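Local atomic coordinates of Tll0287 protein (PDB entry 5B82), a protein that binds a covalently attached heme c with His/Cys axial ligation in a PAS-like domain and may serve in redox sensing or signalling in cyanobacteria. Residues A[122-126]-A[127-131]; A[135-139]-A[140-144]. One frame throughout, in Å; residues are numbered along the deposited sequence. Where two conformers were deposited one is given.

Contact 1: A[122-126]-A[127-131]; sequences WQTDK and EGVHY
D125 and H130 meet across the end of a β-hairpin, where H130 NE2 donates to D125 OD1 at 2.7 Å with an N-H...O angle of 159°. The acceptor lies in the imidazole plane, at the ring edge, but the carboxylate is turned 62° against that ring. OD1 accepts a second hydrogen bond, from E127 N at 2.8 Å; the two donors approach from opposite faces of the carboxylate, NE2 on the syn side and E127 N on the anti side. D125 reaches both because CG sits between its backbone N and carbonyl carbon (chi1 58°). Replacing D125 by an alanine removes the carboxylate and would probably leave the turn amide of E127 without this acceptor and the imidazole held through ND1 but without its mate at NE2. Along the two strands, D125 and Q123 pair with G128 and H130 as hydrogen-bonded antiparallel positions, and a type I turn from D125 to G128 closes the hairpin. G128 has a positive phi, where a side chain would collide with the preceding carbonyl. H130 and G128 are buried, whereas on the other face W122 and T124 are exposed; no side-chain hydrogen bond links W122, T124, V129 and Y131, and T124 CG2 runs alongside V129 CG2 at 3.8 Å. L31 of helix 28-49 touches V129, L104 of helix 103-114 touches D125 and H130, and strand 172-181 flanks strand 128-136, with T179 OG1 hydrogen-bonded to H130 ND1.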
# COMPACT_ATOMS: atom_id res chain seq x y z
N TRP A 122 -14.56 -0.45 6.57
CA TRP A 122 -14.30 -1.59 7.41
C TRP A 122 -15.43 -2.60 7.40
O TRP A 122 -16.59 -2.29 7.17
CB TRP A 122 -13.74 -1.26 8.82
CG TRP A 122 -14.49 -0.33 9.73
CD1 TRP A 122 -14.48 1.04 9.70
CD2 TRP A 122 -15.28 -0.70 10.86
NE1 TRP A 122 -15.25 1.54 10.72
CE2 TRP A 122 -15.75 0.50 11.45
CE3 TRP A 122 -15.65 -1.92 11.43
CZ2 TRP A 122 -16.58 0.50 12.57
CZ3 TRP A 122 -16.47 -1.91 12.55
CH2 TRP A 122 -16.92 -0.71 13.11
N GLN A 123 -15.04 -3.86 7.55
CA GLN A 123 -15.94 -4.99 7.38
C GLN A 123 -15.70 -5.95 8.52
O GLN A 123 -14.56 -6.09 8.97
CB GLN A 123 -15.59 -5.66 6.05
CG GLN A 123 -16.20 -7.00 5.80
CD GLN A 123 -16.31 -7.29 4.32
OE1 GLN A 123 -16.42 -6.37 3.50
NE2 GLN A 123 -16.30 -8.57 3.96
N THR A 124 -16.75 -6.61 9.01
CA THR A 124 -16.58 -7.57 10.09
C THR A 124 -16.98 -8.96 9.64
O THR A 124 -17.98 -9.14 8.93
CB THR A 124 -17.39 -7.20 11.34
OG1 THR A 124 -18.73 -6.85 10.96
CG2 THR A 124 -16.76 -6.04 12.07
N ASP A 125 -16.21 -9.95 10.07
CA ASP A 125 -16.58 -11.34 9.82
C ASP A 125 -16.00 -12.25 10.90
O ASP A 125 -15.47 -11.78 11.90
CB ASP A 125 -16.18 -11.79 8.41
CG ASP A 125 -14.69 -11.65 8.14
OD1 ASP A 125 -13.87 -11.84 9.06
OD2 ASP A 125 -14.33 -11.34 6.98
N LYS A 126 -16.08 -13.55 10.67
CA LYS A 126 -15.58 -14.52 11.66
C LYS A 126 -14.12 -14.24 12.04
O LYS A 126 -13.72 -14.50 13.17
CB LYS A 126 -15.74 -15.94 11.13
CG LYS A 126 -15.10 -16.16 9.78
CD LYS A 126 -15.64 -17.41 9.11
CE LYS A 126 -14.75 -18.60 9.37
NZ LYS A 126 -13.45 -18.49 8.67
N GLU A 127 -13.34 -13.69 11.12
CA GLU A 127 -11.92 -13.51 11.37
C GLU A 127 -11.65 -12.29 12.25
O GLU A 127 -10.63 -12.22 12.93
CB GLU A 127 -11.12 -13.44 10.07
CG GLU A 127 -11.48 -14.56 9.07
CD GLU A 127 -11.12 -15.94 9.57
OE1 GLU A 127 -10.23 -16.06 10.44
OE2 GLU A 127 -11.74 -16.92 9.10
N GLY A 128 -12.59 -11.34 12.24
CA GLY A 128 -12.48 -10.18 13.09
C GLY A 128 -12.93 -8.92 12.35
O GLY A 128 -13.85 -8.96 11.54
N VAL A 129 -12.28 -7.80 12.68
CA VAL A 129 -12.54 -6.51 12.03
C VAL A 129 -11.44 -6.20 11.01
O VAL A 129 -10.25 -6.30 11.33
CB VAL A 129 -12.61 -5.38 13.06
CG1 VAL A 129 -13.06 -4.11 12.42
CG2 VAL A 129 -13.56 -5.73 14.18
N HIS A 130 -11.83 -5.83 9.79
CA HIS A 130 -10.87 -5.61 8.71
C HIS A 130 -11.07 -4.20 8.17
O HIS A 130 -12.18 -3.84 7.80
CB HIS A 130 -11.11 -6.59 7.57
CG HIS A 130 -11.23 -8.02 7.99
ND1 HIS A 130 -10.15 -8.88 8.02
CD2 HIS A 130 -12.30 -8.75 8.38
CE1 HIS A 130 -10.56 -10.08 8.40
NE2 HIS A 130 -11.86 -10.03 8.63
N TYR A 131 -10.00 -3.42 8.11
CA TYR A 131 -10.07 -2.08 7.55
C TYR A 131 -9.21 -2.04 6.31
O TYR A 131 -8.08 -2.56 6.31
CB TYR A 131 -9.56 -1.06 8.58
CG TYR A 131 -9.46 0.38 8.09
CD1 TYR A 131 -10.60 1.16 7.90
CD2 TYR A 131 -8.22 0.98 7.87
CE1 TYR A 131 -10.51 2.50 7.49
CE2 TYR A 131 -8.13 2.33 7.45
CZ TYR A 131 -9.28 3.07 7.28
OH TYR A 131 -9.19 4.40 6.87

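Contact 2: A[135-139]-A[140-144]; sequences IDVQA and SCLAC. With HEC (heme c), chain B.
A139 O accepts the backbone N of L142 at 3.1 Å, the firmer of the two backbone hydrogen bonds between 135-139 and 140-144, where the chain passes from strand 128-136 into the short helix 142-145. Its donor stands 59° out of the carbonyl plane, off the lone pairs. The second bond, C141 N to Q138 O at 3.2 Å, is weak, its N-H...O angle being 128°. This winding presents two cysteines to the heme: C141 SG is bonded covalently to CAB of the heme at 1.7 Å, and C144 SG to CAC at 1.8 Å. For C141, chi1 of -42° sets SG beside its own backbone N and opposite the carbonyl carbon, directed at the vinyl-derived carbon. Q138, bent at chi2, folds back so that OE1 comes within 3.6 Å of heme CBB, with C141 SG also near. S140 OG approaches the same methyl carbon at 4.0 Å. Farther back along the strand, I135 CD1 packs on heme CMA at 3.5 Å, and the carbonyl of D136 faces the CMB methyl. Away from the porphyrin, V137 CG1 touches L142 CD2 at 3.9 Å, their side chains crossing at about a right angle. C141 and C144, followed by H145, an axial ligand of the iron, form the CXXCH motif of c-type cytochromes, here just after strand 128-136, on the turn into the short helix, in a PAS-like domain.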
# COMPACT_ATOMS: atom_id res chain seq x y z
N ILE A 135 -5.07 3.08 -2.03
CA ILE A 135 -3.87 3.82 -2.38
C ILE A 135 -3.98 4.22 -3.85
O ILE A 135 -4.11 3.36 -4.72
CB ILE A 135 -2.61 2.96 -2.21
CG1 ILE A 135 -2.47 2.51 -0.76
CG2 ILE A 135 -1.36 3.72 -2.64
CD1 ILE A 135 -1.55 1.32 -0.55
N ASP A 136 -3.92 5.51 -4.13
CA ASP A 136 -3.98 5.97 -5.51
C ASP A 136 -2.59 6.35 -6.02
O ASP A 136 -1.67 6.55 -5.23
CB ASP A 136 -4.97 7.12 -5.67
CG ASP A 136 -6.43 6.68 -5.53
OD1 ASP A 136 -6.75 5.52 -5.88
OD2 ASP A 136 -7.25 7.50 -5.06
N VAL A 137 -2.46 6.46 -7.33
CA VAL A 137 -1.19 6.83 -7.94
C VAL A 137 -1.11 8.34 -8.12
O VAL A 137 -1.98 8.92 -8.76
CB VAL A 137 -1.04 6.15 -9.30
CG1 VAL A 137 0.23 6.63 -10.00
CG2 VAL A 137 -1.03 4.63 -9.14
N GLN A 138 -0.09 8.98 -7.54
CA GLN A 138 0.24 10.38 -7.87
C GLN A 138 1.41 10.47 -8.85
O GLN A 138 2.05 9.46 -9.14
CB GLN A 138 0.57 11.20 -6.62
CG GLN A 138 -0.61 11.43 -5.69
CD GLN A 138 -0.75 10.34 -4.67
OE1 GLN A 138 0.25 9.85 -4.15
NE2 GLN A 138 -1.98 9.94 -4.38
N ALA A 139 1.69 11.67 -9.34
CA ALA A 139 2.75 11.88 -10.33
C ALA A 139 4.13 11.42 -9.87
O ALA A 139 4.88 10.85 -10.65
CB ALA A 139 2.81 13.36 -10.77
N SER A 140 4.46 11.68 -8.61
CA SER A 140 5.77 11.32 -8.08
C SER A 140 6.01 9.82 -8.22
O SER A 140 7.11 9.38 -8.57
CB SER A 140 5.87 11.74 -6.61
OG SER A 140 4.83 11.15 -5.84
N CYS A 141 4.97 9.04 -7.97
CA CYS A 141 5.06 7.59 -7.96
C CYS A 141 5.56 7.04 -9.29
O CYS A 141 6.24 6.02 -9.35
CB CYS A 141 3.69 6.98 -7.63
SG CYS A 141 2.83 7.84 -6.31
N LEU A 142 5.24 7.76 -10.36
CA LEU A 142 5.61 7.34 -11.70
C LEU A 142 7.12 7.27 -11.89
O LEU A 142 7.60 6.69 -12.87
CB LEU A 142 4.99 8.26 -12.76
CG LEU A 142 3.46 8.39 -12.77
CD1 LEU A 142 3.03 9.38 -13.86
CD2 LEU A 142 2.80 7.04 -12.97
N ALA A 143 7.88 7.85 -10.96
CA ALA A 143 9.33 7.71 -11.00
C ALA A 143 9.77 6.25 -10.93
O ALA A 143 10.78 5.88 -11.52
CB ALA A 143 9.98 8.50 -9.86
N CYS A 144 8.99 5.41 -10.24
CA CYS A 144 9.40 4.01 -10.03
C CYS A 144 8.31 3.00 -10.38
O CYS A 144 8.56 1.80 -10.48
CB CYS A 144 9.84 3.76 -8.58
SG CYS A 144 11.15 4.83 -7.96
FE HEC B . 6.23 2.31 -4.40
CHA HEC B . 6.09 -0.91 -3.34
CHB HEC B . 2.78 2.57 -3.92
CHC HEC B . 6.32 5.60 -5.22
CHD HEC B . 9.54 1.97 -5.27
NA HEC B . 4.70 1.05 -3.81
C1A HEC B . 4.91 -0.21 -3.28
C2A HEC B . 3.67 -0.67 -2.69
C3A HEC B . 2.77 0.30 -2.85
C4A HEC B . 3.39 1.39 -3.56
CMA HEC B . 1.30 0.31 -2.40
CAA HEC B . 3.44 -2.03 -1.97
CBA HEC B . 2.75 -3.04 -2.87
CGA HEC B . 3.74 -3.69 -3.79
O1A HEC B . 3.62 -3.52 -5.03
O2A HEC B . 4.69 -4.36 -3.30
NB HEC B . 4.81 3.78 -4.55
C1B HEC B . 3.46 3.71 -4.26
C2B HEC B . 2.89 5.04 -4.38
C3B HEC B . 3.87 5.87 -4.75
C4B HEC B . 5.09 5.10 -4.85
CMB HEC B . 1.40 5.40 -4.17
CAB HEC B . 3.74 7.39 -4.99
CBB HEC B . 3.39 8.14 -3.68
NC HEC B . 7.66 3.54 -5.15
C1C HEC B . 7.49 4.89 -5.36
C2C HEC B . 8.80 5.47 -5.61
C3C HEC B . 9.67 4.45 -5.76
C4C HEC B . 8.98 3.23 -5.38
CMC HEC B . 9.00 6.92 -6.09
CAC HEC B . 11.17 4.54 -6.16
CBC HEC B . 12.04 5.42 -5.23
ND HEC B . 7.58 0.78 -4.39
C1D HEC B . 8.94 0.90 -4.66
C2D HEC B . 9.62 -0.30 -4.20
C3D HEC B . 8.53 -1.18 -3.61
C4D HEC B . 7.31 -0.44 -3.77
CMD HEC B . 11.13 -0.62 -4.28
CAD HEC B . 8.68 -2.57 -2.94
CBD HEC B . 8.94 -2.27 -1.47
CGD HEC B . 8.92 -3.53 -0.64
O1D HEC B . 9.79 -4.41 -0.84
O2D HEC B . 8.03 -3.65 0.24

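Overall arrangement
The two contacts follow each other along the chain and share strand 128-136: contact 1 uses its start, where it pairs with strand 120-125, and contact 2 its end. Their centres are 29 Å apart, on opposite sides of the chain's centre. Contact 1 lies at the surface, about 19 Å out from that centre, with regular antiparallel pairing and a His-carboxylate bond, away from the annotated sites. Contact 2 is partly buried, about 12 Å out; few hydrogen bonds cross it, and thioether linkages and apolar packing against the heme dominate. One strand thus runs from a polar hairpin end to the cofactor pocket.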